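Local coordinates for protein importin-95 (Chaetomium thermophilum, PDB 4XRI) that probably ferries cargo proteins into the nucleus as a flexible HEAT-repeat transport receptor of the importin-beta family, and probably binds a small GTPase, at residues A158-I163 / F204-A209; Q360-Y365 / G401-G406; N468-S473 / T511-V516; L636-E641 / T679-E684. The protein carries 2 engineered substitutions. All coordinates share one frame; numbering follows the deposited sequence.

Interaction 1 (A158-I163 / F204-A209); sequences ASLTAI and FAAITA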
loop_
_atom_site.group_PDB
_atom_site.type_symbol
_atom_site.label_atom_id
_atom_site.label_comp_id
_atom_site.label_asym_id
_atom_site.label_seq_id
_atom_site.Cartn_x
_atom_site.Cartn_y
_atom_site.Cartn_z
ATOM N N ALA A 158 -7.972 35.597 2.430
ATOM C CA ALA A 158 -6.829 35.088 3.178
ATOM C C ALA A 158 -7.208 34.653 4.589
ATOM O O ALA A 158 -6.650 33.693 5.120
ATOM C CB ALA A 158 -5.729 36.143 3.230
ATOM N N SER A 159 -8.154 35.362 5.194
ATOM C CA SER A 159 -8.592 35.036 6.546
ATOM C C SER A 159 -9.439 33.771 6.544
ATOM O O SER A 159 -9.356 32.958 7.463
ATOM C CB SER A 159 -9.372 36.196 7.160
ATOM O OG SER A 159 -8.565 37.357 7.214
ATOM N N LEU A 160 -10.254 33.615 5.507
ATOM C CA LEU A 160 -11.001 32.380 5.308
ATOM C C LEU A 160 -10.034 31.219 5.137
ATOM O O LEU A 160 -10.227 30.141 5.697
ATOM C CB LEU A 160 -11.921 32.495 4.091
ATOM C CG LEU A 160 -13.188 33.324 4.293
ATOM C CD1 LEU A 160 -13.837 33.638 2.957
ATOM C CD2 LEU A 160 -14.156 32.580 5.202
ATOM N N THR A 161 -8.983 31.464 4.362
ATOM C CA THR A 161 -7.948 30.472 4.108
ATOM C C THR A 161 -7.215 30.088 5.393
ATOM O O THR A 161 -6.910 28.915 5.622
ATOM C CB THR A 161 -6.936 30.996 3.069
ATOM O OG1 THR A 161 -7.607 31.232 1.824
ATOM C CG2 THR A 161 -5.827 29.993 2.845
ATOM N N ALA A 162 -6.947 31.084 6.232
ATOM C CA ALA A 162 -6.269 30.857 7.505
ATOM C C ALA A 162 -7.151 30.058 8.456
ATOM O O ALA A 162 -6.682 29.149 9.142
ATOM C CB ALA A 162 -5.867 32.184 8.139
ATOM N N ILE A 163 -8.435 30.406 8.486
ATOM C CA ILE A 163 -9.420 29.685 9.282
ATOM C C ILE A 163 -9.474 28.212 8.883
ATOM O O ILE A 163 -9.506 27.323 9.738
ATOM C CB ILE A 163 -10.821 30.318 9.137
ATOM C CG1 ILE A 163 -10.889 31.640 9.909
ATOM C CG2 ILE A 163 -11.897 29.365 9.627
ATOM C CD1 ILE A 163 -12.161 32.426 9.655
ATOM N N PHE A 204 -15.080 31.390 -3.438
ATOM C CA PHE A 204 -14.198 30.246 -3.649
ATOM C C PHE A 204 -13.361 29.956 -2.410
ATOM O O PHE A 204 -13.186 28.802 -2.021
ATOM C CB PHE A 204 -13.271 30.468 -4.843
ATOM C CG PHE A 204 -12.269 29.364 -5.029
ATOM C CD1 PHE A 204 -12.686 28.098 -5.395
ATOM C CD2 PHE A 204 -10.917 29.587 -4.824
ATOM C CE1 PHE A 204 -11.779 27.073 -5.561
ATOM C CE2 PHE A 204 -10.001 28.563 -4.988
ATOM C CZ PHE A 204 -10.435 27.304 -5.359
ATOM N N ALA A 205 -12.844 31.016 -1.796
ATOM C CA ALA A 205 -12.047 30.889 -0.585
ATOM C C ALA A 205 -12.892 30.312 0.546
ATOM O O ALA A 205 -12.420 29.500 1.341
ATOM C CB ALA A 205 -11.470 32.235 -0.185
ATOM N N ALA A 206 -14.151 30.735 0.602
ATOM C CA ALA A 206 -15.059 30.316 1.662
ATOM C C ALA A 206 -15.470 28.854 1.524
ATOM O O ALA A 206 -15.494 28.117 2.509
ATOM C CB ALA A 206 -16.288 31.205 1.675
ATOM N N ILE A 207 -15.799 28.437 0.305
ATOM C CA ILE A 207 -16.233 27.064 0.080
ATOM C C ILE A 207 -15.059 26.104 0.277
ATOM O O ILE A 207 -15.234 24.978 0.740
ATOM C CB ILE A 207 -16.855 26.878 -1.332
ATOM C CG1 ILE A 207 -17.607 25.548 -1.420
ATOM C CG2 ILE A 207 -15.810 26.997 -2.433
ATOM C CD1 ILE A 207 -18.869 25.503 -0.600
ATOM N N THR A 208 -13.858 26.571 -0.050
ATOM C CA THR A 208 -12.645 25.790 0.150
ATOM C C THR A 208 -12.375 25.627 1.639
ATOM O O THR A 208 -12.016 24.545 2.107
ATOM C CB THR A 208 -11.425 26.450 -0.519
ATOM O OG1 THR A 208 -11.705 26.677 -1.904
ATOM C CG2 THR A 208 -10.194 25.560 -0.387
ATOM N N ALA A 209 -12.555 26.718 2.375
ATOM C CA ALA A 209 -12.344 26.722 3.816
ATOM C C ALA A 209 -13.350 25.812 4.511
ATOM O O ALA A 209 -13.015 25.129 5.480
ATOM C CB ALA A 209 -12.439 28.136 4.361
HETATM O O HOH W 1 -9.768 28.836 1.614
#
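The CA atoms of Leu160 and Ala206 lie 5.8 Å apart, as do those of Thr161 and Ala209, where helices 153-168 and 200-212 run side by side, their local axes 8.5 Å apart and only 6° from parallel. Such side-by-side stacking of near-parallel helices is how a HEAT-repeat solenoid is built. The close approach is allowed by small residues: on helix 200-212 the contact is made by three alanines. Ala209 lies nearest, its CB 3.3 Å from Leu160 O, so a methyl group packs directly on the backbone of the other helix.

Leu160 supplies most of the apolar packing. With CG anti to the carbonyl carbon (chi1 -76°), the side chain leans across the gap, and its CD1 branch touches Ala206 CB at 3.7 Å and, a little farther off, Ala205 CB. The leucine also reaches Val189 of helix 182-193 and Ala148 of helix 140-150, so it belongs to the core behind the helix pair as well as to the pair itself.

Thr161 takes the flank of the contact. Its OG1 is hydrogen-bonded to Gln157 O one turn earlier in the same helix, and the same oxygen also takes part in a bridge to the neighbouring helix. A water molecule makes the link, giving one proton to Thr161 OG1 at 3.2 Å and the other to Ala205 O at 2.7 Å.

Interaction 2 (Q360-Y365 / G401-G406); sequences QCLQLY and GAIMDG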
loop_
_atom_site.group_PDB
_atom_site.type_symbol
_atom_site.label_atom_id
_atom_site.label_comp_id
_atom_site.label_asym_id
_atom_site.label_seq_id
_atom_site.Cartn_x
_atom_site.Cartn_y
_atom_site.Cartn_z
ATOM N N GLN A 360 -11.953 4.090 -13.903
ATOM C CA GLN A 360 -11.785 3.700 -12.505
ATOM C C GLN A 360 -13.146 3.589 -11.833
ATOM O O GLN A 360 -13.443 2.598 -11.167
ATOM C CB GLN A 360 -10.908 4.704 -11.743
ATOM C CG GLN A 360 -9.493 4.860 -12.276
ATOM C CD GLN A 360 -8.764 3.541 -12.428
ATOM O OE1 GLN A 360 -8.855 2.661 -11.571
ATOM N NE2 GLN A 360 -8.035 3.395 -13.530
ATOM N N CYS A 361 -13.962 4.620 -12.026
ATOM C CA CYS A 361 -15.305 4.682 -11.464
ATOM C C CYS A 361 -16.154 3.504 -11.926
ATOM O O CYS A 361 -16.870 2.892 -11.129
ATOM C CB CYS A 361 -15.980 6.005 -11.850
ATOM S SG CYS A 361 -17.534 6.341 -10.990
ATOM N N LEU A 362 -16.071 3.194 -13.217
ATOM C CA LEU A 362 -16.845 2.105 -13.803
ATOM C C LEU A 362 -16.485 0.765 -13.169
ATOM O O LEU A 362 -17.361 -0.047 -12.871
ATOM C CB LEU A 362 -16.626 2.050 -15.315
ATOM C CG LEU A 362 -17.521 1.079 -16.083
ATOM C CD1 LEU A 362 -18.986 1.365 -15.785
ATOM C CD2 LEU A 362 -17.251 1.170 -17.578
ATOM N N GLN A 363 -15.189 0.548 -12.966
ATOM C CA GLN A 363 -14.697 -0.638 -12.266
ATOM C C GLN A 363 -15.312 -0.753 -10.878
ATOM O O GLN A 363 -15.880 -1.785 -10.521
ATOM C CB GLN A 363 -13.171 -0.609 -12.151
ATOM C CG GLN A 363 -12.445 -1.221 -13.329
ATOM C CD GLN A 363 -10.998 -1.543 -13.002
ATOM O OE1 GLN A 363 -10.495 -1.168 -11.942
ATOM N NE2 GLN A 363 -10.324 -2.244 -13.906
ATOM N N LEU A 364 -15.188 0.320 -10.102
ATOM C CA LEU A 364 -15.753 0.386 -8.758
ATOM C C LEU A 364 -17.266 0.215 -8.773
ATOM O O LEU A 364 -17.841 -0.396 -7.869
ATOM C CB LEU A 364 -15.388 1.716 -8.094
ATOM C CG LEU A 364 -13.913 1.962 -7.776
ATOM C CD1 LEU A 364 -13.705 3.403 -7.332
ATOM C CD2 LEU A 364 -13.430 0.999 -6.703
ATOM N N TYR A 365 -17.908 0.762 -9.802
ATOM C CA TYR A 365 -19.354 0.671 -9.934
ATOM C C TYR A 365 -19.797 -0.776 -10.119
ATOM O O TYR A 365 -20.810 -1.204 -9.563
ATOM C CB TYR A 365 -19.841 1.523 -11.109
ATOM C CG TYR A 365 -21.119 2.280 -10.824
ATOM C CD1 TYR A 365 -22.341 1.621 -10.758
ATOM C CD2 TYR A 365 -21.104 3.655 -10.612
ATOM C CE1 TYR A 365 -23.509 2.308 -10.490
ATOM C CE2 TYR A 365 -22.268 4.350 -10.349
ATOM C CZ TYR A 365 -23.466 3.672 -10.288
ATOM O OH TYR A 365 -24.624 4.363 -10.021
ATOM N N GLY A 401 -14.351 -5.129 -20.380
ATOM C CA GLY A 401 -13.380 -5.614 -19.421
ATOM C C GLY A 401 -13.598 -5.022 -18.043
ATOM O O GLY A 401 -13.386 -5.693 -17.035
ATOM N N ALA A 402 -14.040 -3.768 -18.002
ATOM C CA ALA A 402 -14.187 -3.029 -16.746
ATOM C C ALA A 402 -15.195 -3.642 -15.771
ATOM O O ALA A 402 -15.043 -3.507 -14.557
ATOM C CB ALA A 402 -14.573 -1.584 -17.038
ATOM N N ILE A 403 -16.220 -4.310 -16.293
ATOM C CA ILE A 403 -17.287 -4.839 -15.446
ATOM C C ILE A 403 -17.146 -6.330 -15.141
ATOM O O ILE A 403 -18.081 -6.953 -14.635
ATOM C CB ILE A 403 -18.676 -4.619 -16.081
ATOM C CG1 ILE A 403 -18.805 -5.404 -17.389
ATOM C CG2 ILE A 403 -18.940 -3.137 -16.292
ATOM C CD1 ILE A 403 -20.234 -5.538 -17.883
ATOM N N MET A 404 -15.986 -6.900 -15.443
ATOM C CA MET A 404 -15.782 -8.333 -15.246
ATOM C C MET A 404 -15.655 -8.701 -13.771
ATOM O O MET A 404 -16.058 -9.787 -13.356
ATOM C CB MET A 404 -14.549 -8.803 -16.015
ATOM C CG MET A 404 -14.803 -8.955 -17.503
ATOM S SD MET A 404 -16.169 -10.087 -17.824
ATOM C CE MET A 404 -16.617 -9.612 -19.488
ATOM N N ASP A 405 -15.099 -7.795 -12.977
ATOM C CA ASP A 405 -14.974 -8.030 -11.544
ATOM C C ASP A 405 -16.101 -7.334 -10.790
ATOM O O ASP A 405 -16.170 -6.107 -10.751
ATOM C CB ASP A 405 -13.610 -7.552 -11.037
ATOM C CG ASP A 405 -13.444 -7.739 -9.537
ATOM O OD1 ASP A 405 -14.198 -8.533 -8.936
ATOM O OD2 ASP A 405 -12.548 -7.089 -8.957
ATOM N N GLY A 406 -16.986 -8.126 -10.192
ATOM C CA GLY A 406 -18.103 -7.577 -9.444
ATOM C C GLY A 406 -19.383 -8.393 -9.507
ATOM O O GLY A 406 -19.805 -8.956 -8.498
#
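Leu362 and Ala402 make the main apolar contact between helix 354-369 and the C-terminal end of helix 390-402, two neighbouring helices of the HEAT-repeat superhelix. Ala402 CB meets the branched end of the leucine, 3.9 Å from Leu362 CD2 and 4.1 Å from Leu362 CG. The torsion that makes this possible is chi1 -172°, which swings Leu362 CG opposite the backbone N. Ile403, the first residue past the helix, adds only its CG2 branch, 4.5 Å from Leu362 CG, and the rest of its chain leads elsewhere. Ile373 touches both Leu362 and Ile403, closing the apolar patch from a loop.

The second kind of contact is aliphatic against polar backbone. Gln363 CG rests 3.7 Å from Ala402 O, and the chain runs on extended to an amide whose NE2 is weakly bonded to Tyr359 OH. Arg444 of helix 432-449 attends to the helix end, its NE bonded to Gly401 O and its NH2 more weakly to Ala402 O; its side chain also touches Gln363 and Asp405.

Between the two segments, then, the chemistry is that of van der Waals packing, while at the helix end Arg444 adds a side-chain donor for two of the carbonyls, one of them weakly bonded.

Interaction 3 (N468-S473 / T511-V516); sequences NGLMNS and TNLLTV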
loop_
_atom_site.group_PDB
_atom_site.type_symbol
_atom_site.label_atom_id
_atom_site.label_comp_id
_atom_site.label_asym_id
_atom_site.label_seq_id
_atom_site.Cartn_x
_atom_site.Cartn_y
_atom_site.Cartn_z
ATOM N N ASN A 468 1.212 -12.655 -30.377
ATOM C CA ASN A 468 1.404 -11.850 -31.579
ATOM C C ASN A 468 1.549 -10.378 -31.223
ATOM O O ASN A 468 2.388 -9.670 -31.781
ATOM C CB ASN A 468 0.239 -12.046 -32.551
ATOM C CG ASN A 468 0.446 -11.311 -33.861
ATOM O OD1 ASN A 468 -0.232 -10.325 -34.148
ATOM N ND2 ASN A 468 1.392 -11.789 -34.662
ATOM N N GLY A 469 0.730 -9.928 -30.278
ATOM C CA GLY A 469 0.799 -8.564 -29.792
ATOM C C GLY A 469 2.081 -8.301 -29.027
ATOM O O GLY A 469 2.727 -7.272 -29.221
ATOM N N LEU A 470 2.451 -9.238 -28.160
ATOM C CA LEU A 470 3.657 -9.103 -27.348
ATOM C C LEU A 470 4.920 -9.036 -28.199
ATOM O O LEU A 470 5.821 -8.240 -27.926
ATOM C CB LEU A 470 3.766 -10.266 -26.357
ATOM C CG LEU A 470 5.096 -10.410 -25.610
ATOM C CD1 LEU A 470 5.418 -9.154 -24.818
ATOM C CD2 LEU A 470 5.073 -11.628 -24.697
ATOM N N MET A 471 4.980 -9.865 -29.233
ATOM C CA MET A 471 6.201 -10.012 -30.017
ATOM C C MET A 471 6.348 -8.969 -31.124
ATOM O O MET A 471 7.429 -8.821 -31.696
ATOM C CB MET A 471 6.267 -11.419 -30.618
ATOM C CG MET A 471 6.259 -12.533 -29.572
ATOM S SD MET A 471 6.284 -14.195 -30.277
ATOM C CE MET A 471 7.946 -14.259 -30.939
ATOM N N ASN A 472 5.276 -8.242 -31.424
ATOM C CA ASN A 472 5.318 -7.288 -32.530
ATOM C C ASN A 472 4.861 -5.869 -32.186
ATOM O O ASN A 472 5.068 -4.944 -32.975
ATOM C CB ASN A 472 4.476 -7.806 -33.697
ATOM C CG ASN A 472 4.885 -9.196 -34.141
ATOM O OD1 ASN A 472 5.957 -9.385 -34.715
ATOM N ND2 ASN A 472 4.024 -10.176 -33.890
ATOM N N SER A 473 4.247 -5.688 -31.021
ATOM C CA SER A 473 3.696 -4.380 -30.669
ATOM C C SER A 473 3.961 -4.004 -29.212
ATOM O O SER A 473 3.143 -4.282 -28.339
ATOM C CB SER A 473 2.193 -4.350 -30.953
ATOM O OG SER A 473 1.923 -4.703 -32.300
ATOM N N THR A 511 9.304 -20.752 -26.142
ATOM C CA THR A 511 10.061 -20.314 -27.307
ATOM C C THR A 511 9.792 -18.846 -27.633
ATOM O O THR A 511 10.721 -18.076 -27.887
ATOM C CB THR A 511 9.729 -21.179 -28.537
ATOM O OG1 THR A 511 10.441 -22.420 -28.456
ATOM C CG2 THR A 511 10.117 -20.466 -29.814
ATOM N N ASN A 512 8.519 -18.460 -27.610
ATOM C CA ASN A 512 8.134 -17.080 -27.893
ATOM C C ASN A 512 8.686 -16.096 -26.866
ATOM O O ASN A 512 9.187 -15.026 -27.218
ATOM C CB ASN A 512 6.611 -16.950 -27.957
ATOM C CG ASN A 512 6.021 -17.614 -29.188
ATOM O OD1 ASN A 512 6.732 -17.903 -30.153
ATOM N ND2 ASN A 512 4.713 -17.855 -29.161
ATOM N N LEU A 513 8.594 -16.468 -25.594
ATOM C CA LEU A 513 9.053 -15.611 -24.510
ATOM C C LEU A 513 10.573 -15.496 -24.500
ATOM O O LEU A 513 11.119 -14.441 -24.185
ATOM C CB LEU A 513 8.544 -16.141 -23.170
ATOM C CG LEU A 513 7.029 -16.028 -23.007
ATOM C CD1 LEU A 513 6.546 -16.865 -21.838
ATOM C CD2 LEU A 513 6.631 -14.569 -22.827
ATOM N N LEU A 514 11.252 -16.584 -24.851
ATOM C CA LEU A 514 12.707 -16.569 -24.964
ATOM C C LEU A 514 13.151 -15.745 -26.168
ATOM O O LEU A 514 14.230 -15.146 -26.155
ATOM C CB LEU A 514 13.258 -17.994 -25.062
ATOM C CG LEU A 514 13.411 -18.756 -23.744
ATOM C CD1 LEU A 514 13.826 -20.197 -23.990
ATOM C CD2 LEU A 514 14.408 -18.053 -22.843
ATOM N N THR A 515 12.313 -15.706 -27.201
ATOM C CA THR A 515 12.626 -14.947 -28.406
ATOM C C THR A 515 12.551 -13.448 -28.148
ATOM O O THR A 515 13.453 -12.701 -28.520
ATOM C CB THR A 515 11.674 -15.304 -29.563
ATOM O OG1 THR A 515 11.752 -16.709 -29.835
ATOM C CG2 THR A 515 12.037 -14.520 -30.819
ATOM N N VAL A 516 11.479 -13.015 -27.494
ATOM C CA VAL A 516 11.253 -11.595 -27.252
ATOM C C VAL A 516 12.222 -11.039 -26.203
ATOM O O VAL A 516 12.525 -9.845 -26.202
ATOM C CB VAL A 516 9.786 -11.333 -26.816
ATOM C CG1 VAL A 516 9.488 -11.979 -25.477
ATOM C CG2 VAL A 516 9.485 -9.840 -26.779
#
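Asn512 receives Met471 across its side chain: Met471 SD lies 3.6 Å from both Asn512 CB and Asn512 CG, the two chains crossing at about a right angle. A bend at chi3 (70°) turns the methionine methyl in toward helix 503-516, where CE also comes within 3.9 Å of Asn512 OD1. That oxygen has a weak hydrogen bond from Gln508 NE2.

Leu513 starts off pointing away, yet its CD2 returns to touch Leu470 CD2 at 3.8 Å, again with the chains crossed. Both leucines continue into helix 524-539, Leu470 against Val526 and Leu513 against Val533 and Leu534. Helices 455-472 and 503-516 are here neighbours in the HEAT-repeat stack, their local axes 10.1 Å apart and inclined by 19°, and helix 524-539 packs against both.

Thr515, on the exposed margin, offers its CB and CG2 to Met471 CE, each at 4.1 Å. Its hydroxyl turns back to its own helix, Thr515 OG1 donating to Thr511 O at 2.6 Å from above the carbonyl plane. Replacing Met471 by an alanine would probably leave Asn512 and Thr515 without their apolar cover and open a gap at this edge.

Val516 closes the row: its CG2 sits 4.2 Å from Leu470 O, while CG1 turns toward Leu470 CD2 and the valine backs onto Ala530.

Interaction 4 (L636-E641 / T679-E684); sequences LANAME and TRSLGE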
loop_
_atom_site.group_PDB
_atom_site.type_symbol
_atom_site.label_atom_id
_atom_site.label_comp_id
_atom_site.label_asym_id
_atom_site.label_seq_id
_atom_site.Cartn_x
_atom_site.Cartn_y
_atom_site.Cartn_z
ATOM N N LEU A 636 16.957 -23.409 -4.244
ATOM C CA LEU A 636 17.873 -24.519 -4.474
ATOM C C LEU A 636 18.105 -25.324 -3.199
ATOM O O LEU A 636 18.216 -26.550 -3.241
ATOM C CB LEU A 636 19.207 -24.012 -5.022
ATOM C CG LEU A 636 20.146 -25.131 -5.474
ATOM C CD1 LEU A 636 19.549 -25.858 -6.671
ATOM C CD2 LEU A 636 21.533 -24.601 -5.794
ATOM N N ALA A 637 18.174 -24.634 -2.067
ATOM C CA ALA A 637 18.380 -25.304 -0.789
ATOM C C ALA A 637 17.169 -26.159 -0.429
ATOM O O ALA A 637 17.315 -27.282 0.048
ATOM C CB ALA A 637 18.664 -24.284 0.312
ATOM N N ASN A 638 15.976 -25.618 -0.659
ATOM C CA ASN A 638 14.734 -26.335 -0.394
ATOM C C ASN A 638 14.589 -27.558 -1.290
ATOM O O ASN A 638 14.017 -28.571 -0.890
ATOM C CB ASN A 638 13.532 -25.409 -0.583
ATOM C CG ASN A 638 12.206 -26.133 -0.429
ATOM O OD1 ASN A 638 11.690 -26.277 0.680
ATOM N ND2 ASN A 638 11.642 -26.583 -1.545
ATOM N N ALA A 639 15.124 -27.453 -2.502
ATOM C CA ALA A 639 15.006 -28.515 -3.492
ATOM C C ALA A 639 16.029 -29.625 -3.264
ATOM O O ALA A 639 15.702 -30.807 -3.361
ATOM C CB ALA A 639 15.157 -27.945 -4.892
ATOM N N MET A 640 17.265 -29.243 -2.961
ATOM C CA MET A 640 18.345 -30.216 -2.829
ATOM C C MET A 640 18.499 -30.744 -1.403
ATOM O O MET A 640 19.088 -31.802 -1.192
ATOM C CB MET A 640 19.664 -29.604 -3.309
ATOM C CG MET A 640 19.679 -29.281 -4.798
ATOM S SD MET A 640 21.304 -28.798 -5.410
ATOM C CE MET A 640 22.242 -30.292 -5.110
ATOM N N GLU A 641 17.963 -30.001 -0.437
ATOM C CA GLU A 641 18.005 -30.383 0.975
ATOM C C GLU A 641 19.433 -30.652 1.455
ATOM O O GLU A 641 20.301 -29.798 1.302
ATOM C CB GLU A 641 17.100 -31.597 1.222
ATOM C CG GLU A 641 15.621 -31.262 1.059
ATOM C CD GLU A 641 14.700 -32.444 1.284
ATOM O OE1 GLU A 641 15.079 -33.577 0.929
ATOM O OE2 GLU A 641 13.593 -32.236 1.822
ATOM N N THR A 679 18.386 -24.133 7.641
ATOM C CA THR A 679 18.286 -24.999 8.812
ATOM C C THR A 679 17.151 -26.007 8.666
ATOM O O THR A 679 17.257 -27.146 9.123
ATOM C CB THR A 679 18.075 -24.189 10.105
ATOM O OG1 THR A 679 16.919 -23.353 9.971
ATOM C CG2 THR A 679 19.290 -23.323 10.389
ATOM N N ARG A 680 16.066 -25.588 8.027
ATOM C CA ARG A 680 14.928 -26.471 7.811
ATOM C C ARG A 680 15.213 -27.477 6.700
ATOM O O ARG A 680 14.793 -28.633 6.775
ATOM C CB ARG A 680 13.673 -25.658 7.480
ATOM C CG ARG A 680 13.121 -24.876 8.662
ATOM C CD ARG A 680 12.000 -23.932 8.253
ATOM N NE ARG A 680 10.812 -24.643 7.789
ATOM C CZ ARG A 680 9.894 -25.170 8.595
ATOM N NH1 ARG A 680 10.029 -25.071 9.911
ATOM N NH2 ARG A 680 8.844 -25.799 8.085
ATOM N N SER A 681 15.935 -27.035 5.674
ATOM C CA SER A 681 16.221 -27.881 4.520
ATOM C C SER A 681 17.358 -28.861 4.783
ATOM O O SER A 681 17.324 -30.000 4.318
ATOM C CB SER A 681 16.555 -27.022 3.298
ATOM O OG SER A 681 15.451 -26.216 2.923
ATOM N N LEU A 682 18.369 -28.417 5.523
ATOM C CA LEU A 682 19.540 -29.246 5.788
ATOM C C LEU A 682 19.397 -30.018 7.093
ATOM O O LEU A 682 20.047 -31.043 7.290
ATOM C CB LEU A 682 20.811 -28.392 5.826
ATOM C CG LEU A 682 21.530 -28.078 4.509
ATOM C CD1 LEU A 682 20.610 -27.409 3.504
ATOM C CD2 LEU A 682 22.748 -27.202 4.780
ATOM N N GLY A 683 18.545 -29.518 7.980
ATOM C CA GLY A 683 18.338 -30.139 9.275
ATOM C C GLY A 683 19.598 -30.127 10.119
ATOM O O GLY A 683 20.300 -29.118 10.191
ATOM N N GLU A 684 19.891 -31.264 10.741
ATOM C CA GLU A 684 21.046 -31.402 11.623
ATOM C C GLU A 684 22.367 -31.192 10.887
ATOM O O GLU A 684 23.403 -30.954 11.505
ATOM C CB GLU A 684 21.028 -32.778 12.286
ATOM C CG GLU A 684 19.711 -33.102 12.973
ATOM C CD GLU A 684 19.697 -34.485 13.588
ATOM O OE1 GLU A 684 20.655 -35.251 13.354
ATOM O OE2 GLU A 684 18.726 -34.807 14.306
#
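Ala637 O accepts the backbone N-H of Glu641 at 2.8 Å and at the same time has Ser681 pressed against it, with Ser681 CB at 3.3 Å. The serine hydroxyl is not bonded to that oxygen; Ser681 OG is hydrogen-bonded to Asp677 O, one turn back in its own helix, and it lies 3.4 Å from Asn638 CA. At chi1 -63° this OG stands anti to the carbonyl carbon, within range of Asp677 O. Ser681 is thus wedged against the last turn of helix 625-640, at Ala637 and Asn638, small enough to let the two backbones draw close.

Helices 625-640 and 665-682 are neighbouring helices of the HEAT-repeat solenoid, and they meet here at their C-terminal ends. Glu641 marks the first of these ends by turning to positive phi (55°), and Gly683 does the same for the second. The turn brings Glu641 CA within 3.4 Å of Ser681 O, with Glu641 CB beside the same oxygen at 3.5 Å. Beyond CG the glutamate chain is extended, and Glu641 OE1 has a long, weak ion pair with Lys599 NZ. The contact runs the other way at Leu682, whose CD1 methyl packs on Glu641 O at 3.3 Å.

How the interactions relate
The four contacts follow one another along the chain without overlap, each joining two helices with 35 to 40 residues between its segments, most of them helical. Centre to centre, interactions 1 and 2 lie 37 Å apart, 2 and 3 lie 29 Å apart, and 3 and 4 again 37 Å, while 1 and 4 are separated by 65 Å on opposite sides of the chain's centre. None touches another. Interactions 3 and 4 both lie within the importin beta-1-like TPR-repeat region, residues 461-848. They sample successive stations of a single all-helical solenoid held together by local helix-to-helix packing, which is consistent with the high flexibility of this family of transport receptors.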